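Local atomic coordinates of alkaline phosphatase (Thermus thermophilus, PDB entry 7KWD), a protein that probably hydrolyses phosphate monoesters as a homodimeric alkaline phosphatase that binds zinc and magnesium ions. Residues A[72-75]-A[76-80]; A[453-456]-A[457-461]; A[384-387]-A[388-392]. All coordinates share one frame; numbering follows the deposited sequence.

Contact 1: residues A[72-75]-A[76-80]; sequences ERLL and ARYPN
The amide of N80 reaches back to the last turn of the helix and meets L75 twice: ND2 donates to L75 O at 3.1 Å, and CD2 of L75 rests 3.7 Å from N80 CG, the two side chains crossing at about a right angle. The bond to L75 O is bent (N-H...O 138°), whereas the second one from ND2, to Y78 O, is nearer straight and lies in the amide plane. Asparagine suits the place because one NH2 group can serve two backbone carbonyls. Were N80 replaced by alanine, L75 O and Y78 O would probably lose their shared donor, and L75 CD2 the amide lying across it.

Here helix 70-75 ends and the chain turns into strand 80-84. L74 O takes two donors, Y78 N at 2.8 Å and R77 N at 3.0 Å, the latter from above the carbonyl plane, while A76 N keeps the helical bond to E72 O. With its CG beside the backbone N (chi1 -75°), Y78 brings its ring edge toward L74 O; its CD1 lies 4.1 Å from L74 CD2, a loose apolar touch. CG of R77 sits over one ring face, and the Y78 hydroxyl lies above the R77 guanidinium. The leucines also pack on strand 438-443. E72, bonded to A27 N of the second subunit and salt-bridged to R62, carries this helix end into the dimer interface.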
loop_
_atom_site.group_PDB
_atom_site.type_symbol
_atom_site.label_atom_id
_atom_site.label_comp_id
_atom_site.label_asym_id
_atom_site.label_seq_id
_atom_site.Cartn_x
_atom_site.Cartn_y
_atom_site.Cartn_z
ATOM N N GLU A 72 13.493 3.632 7.103
ATOM C CA GLU A 72 12.587 4.280 8.050
ATOM C C GLU A 72 13.151 5.641 8.481
ATOM O O GLU A 72 12.429 6.644 8.530
ATOM C CB GLU A 72 12.330 3.409 9.289
ATOM C CG GLU A 72 11.456 4.120 10.336
ATOM C CD GLU A 72 11.255 3.353 11.648
ATOM O OE1 GLU A 72 11.487 2.135 11.674
ATOM O OE2 GLU A 72 10.881 3.986 12.659
ATOM N N ARG A 73 14.441 5.685 8.832
ATOM C CA ARG A 73 15.041 6.953 9.263
ATOM C C ARG A 73 14.892 8.024 8.192
ATOM O O ARG A 73 14.642 9.193 8.516
ATOM C CB ARG A 73 16.514 6.756 9.602
ATOM C CG ARG A 73 16.747 5.631 10.606
ATOM C CD ARG A 73 18.261 5.421 10.951
ATOM N NE ARG A 73 18.574 4.066 11.445
ATOM C CZ ARG A 73 19.649 3.777 12.186
ATOM N NH1 ARG A 73 20.509 4.735 12.514
ATOM N NH2 ARG A 73 19.855 2.546 12.624
ATOM N N LEU A 74 15.065 7.649 6.906
ATOM C CA LEU A 74 14.929 8.630 5.838
ATOM C C LEU A 74 13.472 9.083 5.702
ATOM O O LEU A 74 13.183 10.278 5.605
ATOM C CB LEU A 74 15.449 8.088 4.501
ATOM C CG LEU A 74 16.898 7.653 4.426
ATOM C CD1 LEU A 74 17.386 7.386 3.039
ATOM C CD2 LEU A 74 17.780 8.676 5.091
ATOM N N LEU A 75 12.535 8.145 5.669
ATOM C CA LEU A 75 11.144 8.566 5.518
ATOM C C LEU A 75 10.650 9.384 6.710
ATOM O O LEU A 75 9.692 10.143 6.568
ATOM C CB LEU A 75 10.243 7.350 5.344
ATOM C CG LEU A 75 10.494 6.500 4.092
ATOM C CD1 LEU A 75 9.679 5.230 4.225
ATOM C CD2 LEU A 75 10.101 7.236 2.821
ATOM N N ALA A 76 11.303 9.240 7.868
ATOM C CA ALA A 76 10.979 9.942 9.099
ATOM C C ALA A 76 11.628 11.307 9.179
ATOM O O ALA A 76 11.429 12.003 10.172
ATOM C CB ALA A 76 11.414 9.095 10.306
ATOM N N ARG A 77 12.367 11.719 8.155
ATOM C CA ARG A 77 13.087 12.979 8.240
ATOM C C ARG A 77 13.146 13.761 6.932
ATOM O O ARG A 77 13.083 14.990 6.935
ATOM C CB ARG A 77 14.503 12.688 8.721
ATOM C CG ARG A 77 15.314 13.922 8.972
ATOM C CD ARG A 77 16.595 13.608 9.738
ATOM N NE ARG A 77 17.450 14.790 9.816
ATOM C CZ ARG A 77 18.705 14.792 10.249
ATOM N NH1 ARG A 77 19.283 13.659 10.646
ATOM N NH2 ARG A 77 19.375 15.932 10.277
ATOM N N TYR A 78 13.253 13.099 5.820
ATOM C CA TYR A 78 13.520 13.816 4.585
ATOM C C TYR A 78 12.280 13.886 3.725
ATOM O O TYR A 78 11.323 13.134 3.932
ATOM C CB TYR A 78 14.665 13.119 3.843
ATOM C CG TYR A 78 15.977 13.408 4.508
ATOM C CD1 TYR A 78 16.534 12.528 5.402
ATOM C CD2 TYR A 78 16.630 14.593 4.267
ATOM C CE1 TYR A 78 17.734 12.812 6.026
ATOM C CE2 TYR A 78 17.806 14.888 4.887
ATOM C CZ TYR A 78 18.369 14.004 5.757
ATOM O OH TYR A 78 19.570 14.324 6.361
ATOM N N PRO A 79 12.243 14.808 2.761
ATOM C CA PRO A 79 11.026 14.988 1.968
ATOM C C PRO A 79 10.655 13.710 1.239
ATOM O O PRO A 79 11.470 13.126 0.516
ATOM C CB PRO A 79 11.401 16.103 0.983
ATOM C CG PRO A 79 12.513 16.829 1.639
ATOM C CD PRO A 79 13.294 15.756 2.349
ATOM N N ASN A 80 9.407 13.277 1.425
ATOM C CA ASN A 80 8.954 12.143 0.638
ATOM C C ASN A 80 7.467 12.276 0.366
ATOM O O ASN A 80 6.736 13.027 1.032
ATOM C CB ASN A 80 9.276 10.778 1.284
ATOM C CG ASN A 80 8.634 10.587 2.636
ATOM O OD1 ASN A 80 7.564 9.944 2.772
ATOM N ND2 ASN A 80 9.303 11.098 3.663
#

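Contact 2: residues A[453-456]-A[457-461]; sequences GLVD and NTHVF
D456 holds the turn that leads into helix 459-468 through one carboxylate oxygen. Its OD2 accepts from T458 OG1 at 2.6 Å, on the lone pair directed away from the other oxygen, and from T458 N at 3.2 Å, which approaches from above the carboxylate plane with a nearly straight N-H...O of 161°. The second bond is a capping bond. Aspartate suits the position because its short side chain, with CG anti to the backbone N (chi1 -169°), can reach forward to an amide two residues on; threonine adds a hydroxyl, set between its backbone N and carbonyl carbon, next to OD2.

The backbone closes the same corner. H459 N donates to D456 O at 2.8 Å, completing a type I beta turn from D456 to H459 that joins strand 454-456 to the helix. Beside the turn, V455 CG2 meets H459 CB at 4.0 Å, the two side chains oblique to each other, and V455 also packs on L440.

Further out, K107 ties the polar ends together: NZ makes a salt bridge with D456 OD1 and also bonds N457 OD1, two acceptors on neighbouring side chains whose flat groups stand 78° apart. H459 NE2 donates to P32 O, and helix 95-104 covers N457 and T458.

The buried D456 carboxylate thus has at least the two T458 donors at OD2 and K107 at OD1. Such company would be expected to stabilise its negative charge, which probably also interacts favourably with the amino-terminal end of the helix.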
loop_
_atom_site.group_PDB
_atom_site.type_symbol
_atom_site.label_atom_id
_atom_site.label_comp_id
_atom_site.label_asym_id
_atom_site.label_seq_id
_atom_site.Cartn_x
_atom_site.Cartn_y
_atom_site.Cartn_z
ATOM N N GLY A 453 3.828 15.671 -1.826
ATOM C CA GLY A 453 2.509 15.131 -1.996
ATOM C C GLY A 453 2.485 14.014 -3.020
ATOM O O GLY A 453 3.456 13.254 -3.194
ATOM N N LEU A 454 1.332 13.897 -3.688
ATOM C CA LEU A 454 1.074 12.853 -4.677
ATOM C C LEU A 454 1.355 13.457 -6.034
ATOM O O LEU A 454 0.654 14.381 -6.445
ATOM C CB LEU A 454 -0.355 12.337 -4.620
ATOM C CG LEU A 454 -0.736 11.411 -5.780
ATOM C CD1 LEU A 454 0.035 10.093 -5.729
ATOM C CD2 LEU A 454 -2.205 11.124 -5.785
ATOM N N VAL A 455 2.390 12.950 -6.715
ATOM C CA VAL A 455 2.771 13.440 -8.028
ATOM C C VAL A 455 2.664 12.298 -9.011
ATOM O O VAL A 455 2.487 11.143 -8.635
ATOM C CB VAL A 455 4.191 14.033 -8.063
ATOM C CG1 VAL A 455 4.332 15.157 -7.059
ATOM C CG2 VAL A 455 5.238 12.957 -7.874
ATOM N N ASP A 456 2.810 12.626 -10.277
ATOM C CA ASP A 456 2.809 11.597 -11.310
ATOM C C ASP A 456 4.213 11.052 -11.470
ATOM O O ASP A 456 5.193 11.754 -11.230
ATOM C CB ASP A 456 2.296 12.153 -12.633
ATOM C CG ASP A 456 2.035 11.066 -13.645
ATOM O OD1 ASP A 456 1.118 10.246 -13.403
ATOM O OD2 ASP A 456 2.763 11.029 -14.657
ATOM N N ASN A 457 4.318 9.778 -11.881
ATOM C CA ASN A 457 5.667 9.237 -12.009
ATOM C C ASN A 457 6.487 10.037 -13.024
ATOM O O ASN A 457 7.717 10.136 -12.887
ATOM C CB ASN A 457 5.624 7.732 -12.308
ATOM C CG ASN A 457 4.838 7.339 -13.564
ATOM O OD1 ASN A 457 4.257 8.158 -14.284
ATOM N ND2 ASN A 457 4.830 6.043 -13.822
ATOM N N THR A 458 5.829 10.687 -13.989
ATOM C CA THR A 458 6.591 11.488 -14.942
ATOM C C THR A 458 7.277 12.665 -14.269
ATOM O O THR A 458 8.181 13.268 -14.846
ATOM C CB THR A 458 5.713 12.045 -16.064
ATOM O OG1 THR A 458 4.565 12.721 -15.517
ATOM C CG2 THR A 458 5.258 10.899 -16.967
ATOM N N HIS A 459 6.862 13.021 -13.065
ATOM C CA HIS A 459 7.508 14.152 -12.415
ATOM C C HIS A 459 8.933 13.828 -12.005
ATOM O O HIS A 459 9.751 14.745 -11.818
ATOM C CB HIS A 459 6.721 14.600 -11.207
ATOM C CG HIS A 459 7.126 15.947 -10.727
ATOM N ND1 HIS A 459 7.073 17.062 -11.535
ATOM C CD2 HIS A 459 7.662 16.351 -9.554
ATOM C CE1 HIS A 459 7.525 18.104 -10.861
ATOM N NE2 HIS A 459 7.878 17.700 -9.656
ATOM N N VAL A 460 9.262 12.538 -11.868
ATOM C CA VAL A 460 10.636 12.205 -11.554
ATOM C C VAL A 460 11.561 12.717 -12.653
ATOM O O VAL A 460 12.664 13.222 -12.376
ATOM C CB VAL A 460 10.787 10.698 -11.313
ATOM C CG1 VAL A 460 12.247 10.389 -11.304
ATOM C CG2 VAL A 460 10.074 10.337 -10.014
ATOM N N PHE A 461 11.109 12.651 -13.909
ATOM C CA PHE A 461 11.867 13.243 -15.009
ATOM C C PHE A 461 12.116 14.735 -14.792
ATOM O O PHE A 461 13.240 15.211 -14.945
ATOM C CB PHE A 461 11.111 13.024 -16.311
ATOM C CG PHE A 461 11.794 13.600 -17.526
ATOM C CD1 PHE A 461 12.919 12.990 -18.061
ATOM C CD2 PHE A 461 11.303 14.754 -18.128
ATOM C CE1 PHE A 461 13.536 13.499 -19.189
ATOM C CE2 PHE A 461 11.925 15.279 -19.240
ATOM C CZ PHE A 461 13.035 14.645 -19.780
#

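Contact 3: residues A[384-387]-A[388-392]; sequences RVVR and AIREK
R387 and E391, one helical turn apart, join in a salt bridge along the exposed side of helix 379-391. NH1 of R387 lies 2.6 Å from E391 OE2 and 2.9 Å from OE1, so a single guanidinium nitrogen faces both carboxylate oxygens. OE2 meets the guanidinium at its edge, near its plane, but the two flat groups are turned 72° from each other, unlike a coplanar two-nitrogen pairing. The arginine reaches its partner because its chain bends at chi3 (66°), swinging the guanidinium forward, toward the carboxy-terminal turn; the glutamate, extended beyond CG, comes to meet it. Two long, flexible side chains of opposite charge suit positions i and i+4 on an exposed surface. Their backbones are linked as well, E391 N donating to R387 O at 2.7 Å.

A388 sits on the buried side, its N donating to R384 O. Alanine suits the place because its small methyl fits against Y394 and P405 from loops and T408 of helix 406-412.

V386 pairs with R390 in the same i to i+4 relation. V386 O accepts from R390 N at 2.8 Å, and the side chains lie alongside each other, V386 CG1 3.5 Å from R390 CD, the aliphatic part of an otherwise charged chain. V386 also touches V365 of helix 362-373. V385 and I389 likewise run side by side, V385 CG1 touching I389 CD1 at 3.6 Å.

This stretch is amphipathic in outline: V385 and A388 are buried, V386 and I389 lie at the margin, and R387, R390 and E391 face outward. Near the carboxy-terminal end, where K392 leaves helical geometry with positive phi, the negative E391 would be electrostatically unfavourable toward the helix dipole, and its pairing with R387 probably offsets part of that cost.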
loop_
_atom_site.group_PDB
_atom_site.type_symbol
_atom_site.label_atom_id
_atom_site.label_comp_id
_atom_site.label_asym_id
_atom_site.label_seq_id
_atom_site.Cartn_x
_atom_site.Cartn_y
_atom_site.Cartn_z
ATOM N N ARG A 384 0.631 -30.820 -3.975
ATOM C CA ARG A 384 0.257 -29.693 -4.818
ATOM C C ARG A 384 1.486 -29.093 -5.482
ATOM O O ARG A 384 1.462 -28.750 -6.667
ATOM C CB ARG A 384 -0.458 -28.637 -3.989
ATOM C CG ARG A 384 -1.893 -28.950 -3.613
ATOM C CD ARG A 384 -2.452 -27.699 -2.963
ATOM N NE ARG A 384 -3.588 -27.893 -2.071
ATOM C CZ ARG A 384 -4.767 -28.337 -2.470
ATOM N NH1 ARG A 384 -4.945 -28.659 -3.748
ATOM N NH2 ARG A 384 -5.766 -28.447 -1.602
ATOM N N VAL A 385 2.569 -28.955 -4.722
ATOM C CA VAL A 385 3.805 -28.434 -5.290
ATOM C C VAL A 385 4.313 -29.360 -6.389
ATOM O O VAL A 385 4.796 -28.902 -7.431
ATOM C CB VAL A 385 4.861 -28.247 -4.184
ATOM C CG1 VAL A 385 6.168 -27.811 -4.782
ATOM C CG2 VAL A 385 4.413 -27.227 -3.129
ATOM N N VAL A 386 4.260 -30.678 -6.157
ATOM C CA VAL A 386 4.717 -31.614 -7.183
ATOM C C VAL A 386 3.888 -31.437 -8.447
ATOM O O VAL A 386 4.425 -31.337 -9.562
ATOM C CB VAL A 386 4.658 -33.063 -6.666
ATOM C CG1 VAL A 386 5.036 -34.047 -7.789
ATOM C CG2 VAL A 386 5.579 -33.232 -5.469
ATOM N N ARG A 387 2.566 -31.347 -8.286
ATOM C CA ARG A 387 1.709 -31.207 -9.454
ATOM C C ARG A 387 1.995 -29.909 -10.185
ATOM O O ARG A 387 2.001 -29.858 -11.420
ATOM C CB ARG A 387 0.251 -31.270 -9.029
ATOM C CG ARG A 387 -0.124 -32.646 -8.537
ATOM C CD ARG A 387 -1.541 -32.758 -7.993
ATOM N NE ARG A 387 -2.611 -32.575 -8.985
ATOM C CZ ARG A 387 -2.728 -33.203 -10.162
ATOM N NH1 ARG A 387 -1.825 -34.080 -10.573
ATOM N NH2 ARG A 387 -3.774 -32.945 -10.947
ATOM N N ALA A 388 2.217 -28.835 -9.446
ATOM C CA ALA A 388 2.454 -27.565 -10.107
ATOM C C ALA A 388 3.750 -27.614 -10.900
ATOM O O ALA A 388 3.798 -27.153 -12.044
ATOM C CB ALA A 388 2.461 -26.442 -9.068
ATOM N N ILE A 389 4.800 -28.200 -10.324
ATOM C CA ILE A 389 6.081 -28.287 -11.019
ATOM C C ILE A 389 6.001 -29.255 -12.192
ATOM O O ILE A 389 6.550 -28.993 -13.268
ATOM C CB ILE A 389 7.191 -28.738 -10.048
ATOM C CG1 ILE A 389 7.513 -27.651 -9.014
ATOM C CG2 ILE A 389 8.453 -29.080 -10.817
ATOM C CD1 ILE A 389 8.195 -28.169 -7.712
ATOM N N ARG A 390 5.380 -30.412 -11.990
ATOM C CA ARG A 390 5.481 -31.496 -12.961
ATOM C C ARG A 390 4.359 -31.484 -13.985
ATOM O O ARG A 390 4.607 -31.796 -15.153
ATOM C CB ARG A 390 5.521 -32.833 -12.229
ATOM C CG ARG A 390 6.882 -33.097 -11.571
ATOM C CD ARG A 390 6.902 -34.388 -10.759
ATOM N NE ARG A 390 7.639 -35.417 -11.477
ATOM C CZ ARG A 390 7.084 -36.495 -12.026
ATOM N NH1 ARG A 390 5.778 -36.714 -11.928
ATOM N NH2 ARG A 390 7.846 -37.358 -12.672
ATOM N N GLU A 391 3.149 -31.089 -13.593
ATOM C CA GLU A 391 2.007 -31.125 -14.491
ATOM C C GLU A 391 1.404 -29.762 -14.790
ATOM O O GLU A 391 0.322 -29.699 -15.391
ATOM C CB GLU A 391 0.894 -31.991 -13.909
ATOM C CG GLU A 391 1.299 -33.377 -13.527
ATOM C CD GLU A 391 0.163 -34.070 -12.820
ATOM O OE1 GLU A 391 -0.978 -34.028 -13.349
ATOM O OE2 GLU A 391 0.411 -34.614 -11.722
ATOM N N LYS A 392 2.027 -28.679 -14.348
ATOM C CA LYS A 392 1.453 -27.343 -14.518
ATOM C C LYS A 392 0.004 -27.294 -14.042
ATOM O O LYS A 392 -0.867 -26.654 -14.644
ATOM C CB LYS A 392 1.591 -26.894 -15.967
ATOM C CG LYS A 392 3.041 -27.063 -16.444
ATOM C CD LYS A 392 3.442 -26.047 -17.508
ATOM C CE LYS A 392 4.759 -26.448 -18.190
ATOM N NZ LYS A 392 5.289 -27.783 -17.738
#

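Contacts 1 and 2 lie with their centres 18 Å apart and nearest atoms about 5 Å apart, without touching. They are joined by strand pairing: strand 80-84, which begins at N80 of contact 1, runs parallel to strand 454-456 of contact 2, and both contacts touch the second subunit. Contact 3 stands on the other side of the chain's centre, 44 Å from contact 1 and 42 Å from contact 2 between centres, and meets no other chain of the assembly. Contact 2 comes near the metal centre: the N457 side chain is about 7 Å from those of the zinc ligands D317 and H318 and about 10 Å from a bound zinc ion. Contacts 1 and 3 lie away from the metal site.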